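Local coordinates for sterol regulatory element-binding protein cleavage-activating protein (PDB 4YHC) that escorts the transcription factor precursor sre1 for processing when sterol or oxygen is low, its cytoplasmic WD40 domain probably taking part in sre1 recognition, at residues Phe169-Pro174 with Ile189-Glu194; Ser53-Asp58 with Lys65-Lys70; Thr44-Gly49 with Ile80-Gln85. The protein carries 9 engineered substitutions. One frame throughout, in Å; residues are numbered along the deposited sequence.

Interaction 1. Residues Phe169-Pro174 with Ile189-Glu194; sequences FQLSSP and IASLTE. Engineered in segment 189-194: Ser191 (natural residue Cys).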
ATOM      1  N   PHE A 169      19.021  13.768   8.416  1.00 40.38           N
ATOM      2  CA  PHE A 169      18.843  13.486   9.828  1.00 33.31           C
ATOM      3  C   PHE A 169      19.456  12.150  10.119  1.00 37.99           C
ATOM      4  O   PHE A 169      19.650  11.321   9.230  1.00 41.53           O
ATOM      5  CB  PHE A 169      17.382  13.430  10.216  1.00 35.04           C
ATOM      6  CG  PHE A 169      16.538  14.571   9.692  1.00 44.76           C
ATOM      7  CD1 PHE A 169      16.889  15.888   9.914  1.00 44.98           C
ATOM      8  CD2 PHE A 169      15.338  14.313   9.023  1.00 45.98           C
ATOM      9  CE1 PHE A 169      16.093  16.924   9.430  1.00 41.13           C
ATOM     10  CE2 PHE A 169      14.538  15.353   8.554  1.00 45.33           C
ATOM     11  CZ  PHE A 169      14.922  16.658   8.768  1.00 36.70           C
ATOM     12  N   GLN A 170      19.733  11.921  11.391  1.00 40.45           N
ATOM     13  CA  GLN A 170      20.312  10.690  11.815  1.00 40.67           C
ATOM     14  C   GLN A 170      19.566  10.258  13.060  1.00 43.97           C
ATOM     15  O   GLN A 170      19.413  11.016  14.004  1.00 39.96           O
ATOM     16  CB  GLN A 170      21.799  10.881  12.115  1.00 52.36           C
ATOM     17  CG  GLN A 170      22.446   9.622  12.695  1.00 63.94           C
ATOM     18  CD  GLN A 170      22.364   8.453  11.726  1.00 70.02           C
ATOM     19  OE1 GLN A 170      22.523   8.638  10.514  1.00 69.39           O
ATOM     20  NE2 GLN A 170      22.104   7.252  12.240  1.00 72.32           N
ATOM     21  N   LEU A 171      19.100   9.026  13.043  1.00 37.58           N
ATOM     22  CA  LEU A 171      18.440   8.453  14.182  1.00 36.84           C
ATOM     23  C   LEU A 171      19.474   7.665  14.994  1.00 38.78           C
ATOM     24  O   LEU A 171      20.432   7.149  14.453  1.00 39.87           O
ATOM     25  CB  LEU A 171      17.307   7.526  13.717  1.00 34.47           C
ATOM     26  CG  LEU A 171      15.915   8.149  13.615  1.00 42.07           C
ATOM     27  CD1 LEU A 171      15.869   9.481  12.883  1.00 46.65           C
ATOM     28  CD2 LEU A 171      14.970   7.153  12.964  1.00 35.01           C
ATOM     29  N   SER A 172      19.187   7.505  16.271  1.00 38.89           N
ATOM     30  CA  SER A 172      20.060   6.843  17.221  1.00 48.34           C
ATOM     31  C   SER A 172      19.989   5.333  17.147  1.00 50.62           C
ATOM     32  O   SER A 172      20.733   4.666  17.857  1.00 50.63           O
ATOM     33  CB  SER A 172      19.628   7.237  18.632  1.00 60.20           C
ATOM     34  OG  SER A 172      19.455   8.644  18.702  1.00 69.01           O
ATOM     35  N   SER A 173      19.096   4.784  16.332  1.00 48.01           N
ATOM     36  CA  SER A 173      19.027   3.342  16.166  1.00 44.85           C
ATOM     37  C   SER A 173      18.729   2.915  14.700  1.00 49.54           C
ATOM     38  O   SER A 173      18.292   3.720  13.885  1.00 44.85           O
ATOM     39  CB  SER A 173      17.970   2.832  17.147  1.00 42.63           C
ATOM     40  OG  SER A 173      17.738   1.439  17.013  1.00 44.76           O
ATOM     41  N   PRO A 174      18.962   1.643  14.357  1.00 48.71           N
ATOM     42  CA  PRO A 174      18.559   1.234  13.015  1.00 46.81           C
ATOM     43  C   PRO A 174      17.026   1.199  12.823  1.00 39.13           C
ATOM     44  O   PRO A 174      16.274   0.903  13.740  1.00 41.99           O
ATOM     45  CB  PRO A 174      19.146  -0.189  12.869  1.00 47.28           C
ATOM     46  CG  PRO A 174      20.075  -0.382  14.040  1.00 40.64           C
ATOM     47  CD  PRO A 174      19.498   0.504  15.123  1.00 52.74           C
ATOM     48  N   ILE A 189       7.331  12.146   8.278  1.00 21.75           N
ATOM     49  CA  ILE A 189       8.016  10.873   8.076  1.00 21.39           C
ATOM     50  C   ILE A 189       8.133  10.178   9.411  1.00 23.15           C
ATOM     51  O   ILE A 189       8.726  10.746  10.369  1.00 23.73           O
ATOM     52  CB  ILE A 189       9.434  11.073   7.537  1.00 25.19           C
ATOM     53  CG1 ILE A 189       9.411  11.941   6.298  1.00 35.63           C
ATOM     54  CG2 ILE A 189      10.084   9.750   7.237  1.00 26.06           C
ATOM     55  CD1 ILE A 189       8.854  11.241   5.071  1.00 44.92           C
ATOM     56  N   ALA A 190       7.641   8.946   9.479  1.00 19.07           N
ATOM     57  CA  ALA A 190       7.578   8.207  10.755  1.00 20.30           C
ATOM     58  C   ALA A 190       8.453   6.984  10.625  1.00 26.53           C
ATOM     59  O   ALA A 190       8.384   6.305   9.597  1.00 19.54           O
ATOM     60  CB  ALA A 190       6.142   7.795  11.061  1.00 17.16           C
ATOM     61  N   SER A 191       9.255   6.696  11.667  1.00 23.80           N
ATOM     62  CA  SER A 191      10.200   5.592  11.650  1.00 23.89           C
ATOM     63  C   SER A 191      10.152   4.768  12.941  1.00 24.64           C
ATOM     64  O   SER A 191      10.193   5.271  14.031  1.00 24.64           O
ATOM     65  CB  SER A 191      11.626   6.107  11.386  1.00 21.98           C
ATOM     66  OG  SER A 191      11.657   7.043  10.317  1.00 24.54           O
ATOM     67  N   LEU A 192      10.022   3.484  12.797  1.00 23.72           N
ATOM     68  CA  LEU A 192      10.049   2.576  13.933  1.00 25.58           C
ATOM     69  C   LEU A 192      11.465   2.076  13.976  1.00 29.18           C
ATOM     70  O   LEU A 192      11.966   1.542  12.963  1.00 24.10           O
ATOM     71  CB  LEU A 192       9.081   1.404  13.729  1.00 26.40           C
ATOM     72  CG  LEU A 192       9.190   0.238  14.759  1.00 25.23           C
ATOM     73  CD1 LEU A 192       8.908   0.778  16.144  1.00 20.90           C
ATOM     74  CD2 LEU A 192       8.183  -0.824  14.399  1.00 23.72           C
ATOM     75  N   THR A 193      12.159   2.324  15.095  1.00 28.55           N
ATOM     76  CA  THR A 193      13.563   1.864  15.232  1.00 29.49           C
ATOM     77  C   THR A 193      13.665   0.635  16.125  1.00 31.68           C
ATOM     78  O   THR A 193      12.730   0.320  16.850  1.00 29.60           O
ATOM     79  CB  THR A 193      14.461   2.939  15.847  1.00 28.19           C
ATOM     80  OG1 THR A 193      13.877   3.354  17.055  1.00 29.45           O
ATOM     81  CG2 THR A 193      14.540   4.160  14.975  1.00 28.12           C
ATOM     82  N   GLU A 194      14.786  -0.063  16.018  1.00 41.31           N
ATOM     83  CA  GLU A 194      15.101  -1.231  16.890  1.00 50.30           C
ATOM     84  C   GLU A 194      14.984  -0.981  18.393  1.00 47.53           C
ATOM     85  O   GLU A 194      14.769  -1.909  19.143  1.00 46.56           O
ATOM     86  CB  GLU A 194      16.470  -1.793  16.588  1.00 57.15           C
ATOM     87  CG  GLU A 194      16.576  -2.422  15.205  1.00 65.64           C
ATOM     88  CD  GLU A 194      17.951  -3.024  14.931  1.00 78.75           C
ATOM     89  OE1 GLU A 194      18.782  -3.105  15.871  1.00 82.02           O
ATOM     90  OE2 GLU A 194      18.211  -3.421  13.764  1.00 86.55           O
TER
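Pro174 and Glu194 cross at about a right angle. The carboxylate of Glu194 lies against the proline ring. Its OE2 is 3.5 Å from Pro174 CB, while OE1 and CD are closest to CG of Pro174. This is van der Waals contact between a carboxylate and C-H groups. Glu194 is exposed and Pro174 partly so. CG of Glu194 is anti to its own carbonyl carbon (chi1 -67°), and the chain is extended beyond it, which carries the carboxylate across the proline ring.

The backbones of the same two residues are joined by a hydrogen bond. Glu194 N donates to Pro174 O at 2.9 Å, nearly straight on to the oxygen, with a C=O...N angle of 172°. The same oxygen also receives a CA-H...O contact from Thr193 CA at 3.2 Å.

Farther in, Thr193 is buried and meets two residues with different parts. Its CB packs on Ser173 CB at 3.7 Å. Its methyl CG2 meets Leu171 CD2 at 3.6 Å, where the two side chains cross obliquely. That same leucine methyl also lies 3.8 Å from CB of Ser191, an engineered residue that is cysteine in the natural protein. One branch of Leu171 thus bridges two residues whose side chains project from the same face of strand 187-193.

The polar tips point to the loop that follows. Ser173 OG stands anti to its own nitrogen (chi1 176°), near Glu194 CB at 3.5 Å, and makes a weak hydrogen bond to Ser195 N. Thr193 OG1 has weak hydrogen bonds with Ser195 OG and Glu197 O. Leu171 also rests on Ile149 of strand 148-156 and on Tyr201.

The link from outer strand 161-170 to inner strand 175-182 here packs on the end of the second strand, 187-193, as the chain passes between blades of the WD40 beta propeller.

Interaction 2. Residues Ser53-Asp58 with Lys65-Lys70; sequences SLVVWD and KLVLSK. Engineered in segment 53-58: Ser53 (natural residue Cys).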
ATOM      1  N   SER A  53      14.414  -5.476 -14.709  1.00 19.45           N
ATOM      2  CA  SER A  53      13.546  -4.974 -15.779  1.00 22.94           C
ATOM      3  C   SER A  53      12.360  -4.215 -15.156  1.00 20.65           C
ATOM      4  O   SER A  53      11.869  -4.577 -14.075  1.00 19.30           O
ATOM      5  CB  SER A  53      12.988  -6.103 -16.660  1.00 24.79           C
ATOM      6  OG  SER A  53      12.567  -7.238 -15.915  1.00 27.93           O
ATOM      7  N   LEU A  54      11.893  -3.212 -15.858  1.00 22.31           N
ATOM      8  CA  LEU A  54      10.829  -2.382 -15.363  1.00 30.45           C
ATOM      9  C   LEU A  54       9.707  -2.265 -16.369  1.00 22.84           C
ATOM     10  O   LEU A  54       9.925  -1.931 -17.518  1.00 24.61           O
ATOM     11  CB  LEU A  54      11.391  -1.014 -15.124  1.00 22.83           C
ATOM     12  CG  LEU A  54      10.769   0.129 -14.315  1.00 30.74           C
ATOM     13  CD1 LEU A  54      10.374   1.312 -15.109  1.00 36.43           C
ATOM     14  CD2 LEU A  54       9.775  -0.176 -13.227  1.00 17.70           C
ATOM     15  N   VAL A  55       8.499  -2.390 -15.879  1.00 18.56           N
ATOM     16  CA  VAL A  55       7.311  -2.118 -16.665  1.00 26.12           C
ATOM     17  C   VAL A  55       6.440  -1.141 -15.861  1.00 21.48           C
ATOM     18  O   VAL A  55       6.105  -1.396 -14.649  1.00 17.89           O
ATOM     19  CB  VAL A  55       6.507  -3.422 -16.960  1.00 23.67           C
ATOM     20  CG1 VAL A  55       5.227  -3.090 -17.714  1.00 24.04           C
ATOM     21  CG2 VAL A  55       7.363  -4.479 -17.708  1.00 19.31           C
ATOM     22  N   VAL A  56       6.109  -0.020 -16.479  1.00 20.51           N
ATOM     23  CA  VAL A  56       5.149   0.839 -15.901  1.00 20.97           C
ATOM     24  C   VAL A  56       3.867   0.890 -16.777  1.00 26.64           C
ATOM     25  O   VAL A  56       3.914   1.002 -18.017  1.00 21.89           O
ATOM     26  CB  VAL A  56       5.695   2.152 -15.273  1.00 29.70           C
ATOM     27  CG1 VAL A  56       7.203   2.340 -15.381  1.00 22.09           C
ATOM     28  CG2 VAL A  56       4.819   3.367 -15.395  1.00 27.28           C
ATOM     29  N   TRP A  57       2.745   0.730 -16.070  1.00 20.27           N
ATOM     30  CA  TRP A  57       1.461   0.329 -16.688  1.00 24.22           C
ATOM     31  C   TRP A  57       0.406   1.266 -16.191  1.00 21.63           C
ATOM     32  O   TRP A  57       0.313   1.488 -15.007  1.00 21.30           O
ATOM     33  CB  TRP A  57       1.197  -1.123 -16.248  1.00 20.74           C
ATOM     34  CG  TRP A  57      -0.131  -1.644 -16.642  1.00 22.24           C
ATOM     35  CD1 TRP A  57      -1.257  -1.770 -15.845  1.00 22.82           C
ATOM     36  CD2 TRP A  57      -0.471  -2.130 -17.919  1.00 22.12           C
ATOM     37  NE1 TRP A  57      -2.265  -2.333 -16.585  1.00 25.45           N
ATOM     38  CE2 TRP A  57      -1.808  -2.546 -17.866  1.00 25.89           C
ATOM     39  CE3 TRP A  57       0.243  -2.281 -19.115  1.00 25.85           C
ATOM     40  CZ2 TRP A  57      -2.447  -3.092 -18.961  1.00 28.81           C
ATOM     41  CZ3 TRP A  57      -0.411  -2.801 -20.224  1.00 26.42           C
ATOM     42  CH2 TRP A  57      -1.732  -3.208 -20.128  1.00 29.34           C
ATOM     43  N   ASP A  58      -0.399   1.816 -17.110  1.00 25.61           N
ATOM     44  CA  ASP A  58      -1.553   2.643 -16.779  1.00 23.00           C
ATOM     45  C   ASP A  58      -2.777   1.744 -16.538  1.00 18.32           C
ATOM     46  O   ASP A  58      -3.283   1.081 -17.420  1.00 19.37           O
ATOM     47  CB  ASP A  58      -1.867   3.681 -17.893  1.00 24.05           C
ATOM     48  CG  ASP A  58      -2.860   4.695 -17.417  1.00 38.00           C
ATOM     49  OD1 ASP A  58      -4.034   4.309 -17.170  1.00 32.27           O
ATOM     50  OD2 ASP A  58      -2.463   5.857 -17.116  1.00 43.84           O
ATOM     51  N   LYS A  65       3.268   2.408 -20.248  1.00 27.45           N
ATOM     52  CA  LYS A  65       3.805   3.722 -20.271  1.00 27.69           C
ATOM     53  C   LYS A  65       5.317   3.673 -20.494  1.00 36.49           C
ATOM     54  O   LYS A  65       5.867   4.531 -21.149  1.00 33.96           O
ATOM     55  CB  LYS A  65       3.522   4.440 -18.963  1.00 20.65           C
ATOM     56  CG  LYS A  65       2.061   4.676 -18.646  1.00 29.51           C
ATOM     57  CD  LYS A  65       1.957   5.307 -17.236  1.00 35.29           C
ATOM     58  CE  LYS A  65       0.674   6.100 -17.047  1.00 53.06           C
ATOM     59  NZ  LYS A  65       0.985   7.426 -16.456  1.00 66.47           N
ATOM     60  N   LEU A  66       6.006   2.694 -19.929  1.00 35.02           N
ATOM     61  CA  LEU A  66       7.466   2.658 -20.029  1.00 29.69           C
ATOM     62  C   LEU A  66       7.811   1.221 -19.800  1.00 32.04           C
ATOM     63  O   LEU A  66       7.262   0.581 -18.897  1.00 24.88           O
ATOM     64  CB  LEU A  66       8.076   3.526 -18.893  1.00 28.22           C
ATOM     65  CG  LEU A  66       9.443   4.192 -18.953  1.00 38.52           C
ATOM     66  CD1 LEU A  66      10.047   4.423 -17.572  1.00 35.17           C
ATOM     67  CD2 LEU A  66      10.389   3.361 -19.785  1.00 44.61           C
ATOM     68  N   VAL A  67       8.686   0.688 -20.634  1.00 25.17           N
ATOM     69  CA  VAL A  67       9.151  -0.634 -20.480  1.00 29.91           C
ATOM     70  C   VAL A  67      10.642  -0.519 -20.604  1.00 35.25           C
ATOM     71  O   VAL A  67      11.130   0.084 -21.587  1.00 32.82           O
ATOM     72  CB  VAL A  67       8.678  -1.578 -21.583  1.00 32.67           C
ATOM     73  CG1 VAL A  67       9.349  -2.915 -21.419  1.00 33.68           C
ATOM     74  CG2 VAL A  67       7.179  -1.776 -21.542  1.00 36.42           C
ATOM     75  N   LEU A  68      11.361  -1.010 -19.599  1.00 25.49           N
ATOM     76  CA  LEU A  68      12.840  -1.110 -19.702  1.00 28.36           C
ATOM     77  C   LEU A  68      13.292  -2.501 -19.427  1.00 31.39           C
ATOM     78  O   LEU A  68      13.045  -3.047 -18.361  1.00 29.10           O
ATOM     79  CB  LEU A  68      13.574  -0.109 -18.812  1.00 28.02           C
ATOM     80  CG  LEU A  68      13.352   1.383 -19.141  1.00 37.52           C
ATOM     81  CD1 LEU A  68      13.859   2.297 -18.059  1.00 36.12           C
ATOM     82  CD2 LEU A  68      13.967   1.803 -20.494  1.00 37.85           C
ATOM     83  N   SER A  69      14.009  -3.092 -20.394  1.00 28.84           N
ATOM     84  CA  SER A  69      14.625  -4.387 -20.196  1.00 26.58           C
ATOM     85  C   SER A  69      15.809  -4.298 -19.254  1.00 23.62           C
ATOM     86  O   SER A  69      16.326  -3.237 -18.984  1.00 22.90           O
ATOM     87  CB  SER A  69      15.129  -4.919 -21.561  1.00 32.64           C
ATOM     88  OG  SER A  69      16.087  -3.948 -22.118  1.00 33.68           O
ATOM     89  N   LYS A  70      16.270  -5.444 -18.790  1.00 27.11           N
ATOM     90  CA  LYS A  70      17.498  -5.516 -18.001  1.00 35.24           C
ATOM     91  C   LYS A  70      18.700  -4.739 -18.584  1.00 31.50           C
ATOM     92  O   LYS A  70      19.446  -4.106 -17.862  1.00 34.03           O
ATOM     93  CB  LYS A  70      17.901  -6.973 -17.852  1.00 33.51           C
ATOM     94  CG  LYS A  70      19.299  -7.125 -17.270  1.00 37.15           C
ATOM     95  CD  LYS A  70      19.757  -8.567 -17.361  1.00 45.61           C
ATOM     96  CE  LYS A  70      21.202  -8.735 -16.951  1.00 46.90           C
ATOM     97  NZ  LYS A  70      21.724  -9.962 -17.585  1.00 48.03           N
TER
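Val56 sits at the tight end of this hairpin, between Leu66 and Lys65. Its CG1 packs 3.8 Å from Leu66 CB, and its CG2 lies 3.9 Å from Lys65 CD. Its carbonyl oxygen takes a bond from Lys65 N at 2.7 Å and a weak one from Leu66 N. Two residues facing one in this way make a classic beta bulge. Val56 N returns a nearly linear bond to Leu66 O, at 178°. Leu54 and Leu68 form the next hydrogen-bonded pair, with bonds in both directions.

On the face of Leu54, Val56, Leu66 and Leu68, Leu54 CD1 and Leu66 CD1 are 4.0 Å apart. The opposite face is looser. Val55 CG2 and Val67 CG1 are 4.5 Å apart, and Val67 is exposed. Beyond them Lys70 is exposed, and its side chain leads away from strand 54-58.

Lys65 runs obliquely across Asp58. Its CE comes within 3.1 Å of Asp58 OD2, but NZ is 3.8 Å from that oxygen, a long salt bridge. The bend at chi4 (-132°) sets how NZ is turned, and leaves it farther from the oxygen than CE. NZ has its main partner in Glu103, and Asp58 OD1 is held by Gln61 N. Replacing Lys65 with alanine would probably cost Glu103 this salt bridge and uncover the side of Val56 now lined by the lysine's methylenes. The ammonium has a salt bridge to Glu103 in the next blade and a long one to Asp58, so charge as well as backbone bonding is likely to fix this edge.

Interaction 3. Residues Thr44-Gly49 with Ile80-Gln85; sequences TFASVG and IALDPQ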
ATOM      1  N   THR A  44      -1.215   4.456 -11.612  1.00 18.22           N
ATOM      2  CA  THR A  44      -0.036   3.932 -12.278  1.00 20.52           C
ATOM      3  C   THR A  44       0.550   2.806 -11.463  1.00 16.73           C
ATOM      4  O   THR A  44       0.736   2.940 -10.260  1.00 18.50           O
ATOM      5  CB  THR A  44       1.028   5.026 -12.492  1.00 23.89           C
ATOM      6  OG1 THR A  44       0.510   6.112 -13.265  1.00 22.95           O
ATOM      7  CG2 THR A  44       2.264   4.491 -13.291  1.00 17.82           C
ATOM      8  N   PHE A  45       0.837   1.709 -12.152  1.00 18.64           N
ATOM      9  CA  PHE A  45       1.366   0.473 -11.567  1.00 19.33           C
ATOM     10  C   PHE A  45       2.758   0.257 -12.127  1.00 18.81           C
ATOM     11  O   PHE A  45       2.985   0.511 -13.321  1.00 22.38           O
ATOM     12  CB  PHE A  45       0.475  -0.695 -12.028  1.00 20.44           C
ATOM     13  CG  PHE A  45       0.870  -2.049 -11.458  1.00 19.16           C
ATOM     14  CD1 PHE A  45       0.438  -2.433 -10.211  1.00 17.53           C
ATOM     15  CD2 PHE A  45       1.634  -2.905 -12.187  1.00 19.26           C
ATOM     16  CE1 PHE A  45       0.746  -3.695  -9.700  1.00 26.56           C
ATOM     17  CE2 PHE A  45       1.977  -4.141 -11.700  1.00 22.82           C
ATOM     18  CZ  PHE A  45       1.514  -4.556 -10.467  1.00 16.72           C
ATOM     19  N   ALA A  46       3.671  -0.234 -11.288  1.00 20.77           N
ATOM     20  CA  ALA A  46       5.007  -0.636 -11.741  1.00 17.72           C
ATOM     21  C   ALA A  46       5.393  -2.016 -11.231  1.00 18.77           C
ATOM     22  O   ALA A  46       5.116  -2.351 -10.062  1.00 17.73           O
ATOM     23  CB  ALA A  46       6.020   0.364 -11.238  1.00 17.32           C
ATOM     24  N   SER A  47       6.121  -2.780 -12.057  1.00 17.28           N
ATOM     25  CA  SER A  47       6.648  -4.051 -11.664  1.00 20.39           C
ATOM     26  C   SER A  47       8.156  -4.096 -12.007  1.00 24.54           C
ATOM     27  O   SER A  47       8.584  -3.564 -13.034  1.00 20.88           O
ATOM     28  CB  SER A  47       5.910  -5.212 -12.344  1.00 20.36           C
ATOM     29  OG  SER A  47       5.805  -5.070 -13.743  1.00 23.26           O
ATOM     30  N   VAL A  48       8.911  -4.747 -11.127  1.00 19.86           N
ATOM     31  CA  VAL A  48      10.353  -4.877 -11.249  1.00 21.58           C
ATOM     32  C   VAL A  48      10.764  -6.339 -11.174  1.00 18.07           C
ATOM     33  O   VAL A  48      10.361  -7.049 -10.262  1.00 21.97           O
ATOM     34  CB  VAL A  48      11.082  -4.116 -10.141  1.00 22.35           C
ATOM     35  CG1 VAL A  48      12.582  -4.324 -10.328  1.00 19.72           C
ATOM     36  CG2 VAL A  48      10.759  -2.604 -10.188  1.00 17.31           C
ATOM     37  N   GLY A  49      11.468  -6.802 -12.187  1.00 20.81           N
ATOM     38  CA  GLY A  49      11.860  -8.229 -12.307  1.00 19.88           C
ATOM     39  C   GLY A  49      13.077  -8.461 -11.467  1.00 26.62           C
ATOM     40  O   GLY A  49      13.772  -7.495 -11.088  1.00 25.34           O
ATOM     41  N   ILE A  80      12.568   1.867  -5.849  1.00 20.65           N
ATOM     42  CA  ILE A  80      11.699   2.513  -6.800  1.00 23.84           C
ATOM     43  C   ILE A  80      10.588   3.221  -6.081  1.00 19.07           C
ATOM     44  O   ILE A  80      10.186   2.784  -5.024  1.00 16.28           O
ATOM     45  CB  ILE A  80      11.091   1.499  -7.789  1.00 24.63           C
ATOM     46  CG1 ILE A  80      10.185   2.241  -8.769  1.00 32.62           C
ATOM     47  CG2 ILE A  80      10.267   0.409  -7.073  1.00 22.31           C
ATOM     48  CD1 ILE A  80       9.563   1.326  -9.797  1.00 42.82           C
ATOM     49  N   ALA A  81      10.097   4.320  -6.636  1.00 17.09           N
ATOM     50  CA  ALA A  81       8.943   4.967  -6.056  1.00 19.25           C
ATOM     51  C   ALA A  81       8.275   5.846  -7.071  1.00 23.24           C
ATOM     52  O   ALA A  81       8.900   6.262  -8.068  1.00 25.91           O
ATOM     53  CB  ALA A  81       9.316   5.715  -4.821  1.00 19.48           C
ATOM     54  N   LEU A  82       6.966   6.010  -6.915  1.00 17.02           N
ATOM     55  CA  LEU A  82       6.179   6.840  -7.806  1.00 19.09           C
ATOM     56  C   LEU A  82       5.712   8.030  -7.104  1.00 21.29           C
ATOM     57  O   LEU A  82       5.431   7.956  -5.891  1.00 22.92           O
ATOM     58  CB  LEU A  82       4.927   6.089  -8.252  1.00 24.85           C
ATOM     59  CG  LEU A  82       5.077   4.927  -9.227  1.00 37.07           C
ATOM     60  CD1 LEU A  82       5.134   3.643  -8.459  1.00 39.91           C
ATOM     61  CD2 LEU A  82       3.842   4.858 -10.092  1.00 48.19           C
ATOM     62  N   ASP A  83       5.547   9.131  -7.830  1.00 22.65           N
ATOM     63  CA  ASP A  83       4.939  10.273  -7.190  1.00 27.57           C
ATOM     64  C   ASP A  83       3.430   9.947  -6.954  1.00 19.58           C
ATOM     65  O   ASP A  83       2.872   9.025  -7.584  1.00 18.07           O
ATOM     66  CB  ASP A  83       5.141  11.551  -8.014  1.00 27.19           C
ATOM     67  CG  ASP A  83       4.110  11.731  -9.116  1.00 28.85           C
ATOM     68  OD1 ASP A  83       4.176  11.030 -10.141  1.00 28.65           O
ATOM     69  OD2 ASP A  83       3.228  12.577  -8.930  1.00 30.06           O
ATOM     70  N   PRO A  84       2.785  10.699  -6.070  1.00 21.38           N
ATOM     71  CA  PRO A  84       1.422  10.370  -5.732  1.00 21.72           C
ATOM     72  C   PRO A  84       0.428  10.464  -6.853  1.00 20.18           C
ATOM     73  O   PRO A  84      -0.557   9.785  -6.793  1.00 23.44           O
ATOM     74  CB  PRO A  84       1.069  11.366  -4.588  1.00 36.39           C
ATOM     75  CG  PRO A  84       2.333  11.990  -4.162  1.00 32.12           C
ATOM     76  CD  PRO A  84       3.287  11.853  -5.301  1.00 22.60           C
ATOM     77  N   GLN A  85       0.744  11.175  -7.937  1.00 23.18           N
ATOM     78  CA  GLN A  85      -0.152  11.270  -9.098  1.00 23.69           C
ATOM     79  C   GLN A  85       0.161  10.284 -10.177  1.00 23.61           C
ATOM     80  O   GLN A  85      -0.608  10.144 -11.146  1.00 23.61           O
ATOM     81  CB  GLN A  85      -0.150  12.717  -9.668  1.00 45.93           C
ATOM     82  CG  GLN A  85      -0.893  13.725  -8.797  1.00 56.43           C
ATOM     83  CD  GLN A  85      -2.307  13.255  -8.465  1.00 75.87           C
ATOM     84  OE1 GLN A  85      -3.152  13.090  -9.358  1.00 87.08           O
ATOM     85  NE2 GLN A  85      -2.564  12.987  -7.173  1.00 77.66           N
TER
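Ile80 meets Ala46 and Val48 with its terminal methyl. CG1 lies anti to the backbone nitrogen and the chain stays extended (chi2 179°), which carries CD1 to 3.9 Å from Ala46 CB. The same methyl meets Val48 CG2 tip to tip at 4.1 Å. At the other end Leu82 uses both branches. Its CD2 lies 3.6 Å from Thr44 CG2, and its CD1 is 4.4 Å from Ala46 CB. The small side chain of Ala46 is thus touched by both larger residues. The contact is largely apolar and includes the methyl of Thr44. The two strands run antiparallel at an angle of 173°. Their axes are 8.8 Å apart, too far for backbone pairing. Leu82 also rests on Ala37 of strand 33-38, and Ile80 on Leu54.

This is packing between neighbouring blades of a beta propeller. Strand 44-49 is the second strand of its blade, in WD repeat 1 as predicted. Strand 79-82 is the first strand of the next blade, in predicted repeat 2. Most of the touching residues are buried, with Leu82 partly exposed.

Hydrogen bonds do not cross between the two segments but lie around them. Thr44 turns its methyl to Leu82 and its hydroxyl OG1 to Gly86, whose carbonyl oxygen it hydrogen-bonds. Past the end of strand 79-82, Asp83 forms an Asx turn. Its OD2 accepts from Gln85 N at 3.0 Å. The donor stands well above the carboxylate plane, 70° out of it. The other oxygen, OD1, accepts from the backbone nitrogens of Asn87 and Tyr88, so three N-H groups hold the Asp83 carboxylate.

From the N terminus, strand 44-49 comes first and opens interaction 3. The chain turns into strand 54-58 and then 63-68, and interaction 2 closes that hairpin. Strand 79-82 follows and closes interaction 3, so interaction 2 lies within its longer loop. The two touch, with centres 10 Å apart. Strands 44-49 and 54-58 are neighbours in one sheet, joined by probable hydrogen bonds such as Trp57 N to Phe45 O. Interaction 2 pairs the third and fourth strands of one blade, and interaction 3 packs that blade on the next. Interaction 1 comes later in series, where one blade passes to another, with its centre 25 Å from that of interaction 3.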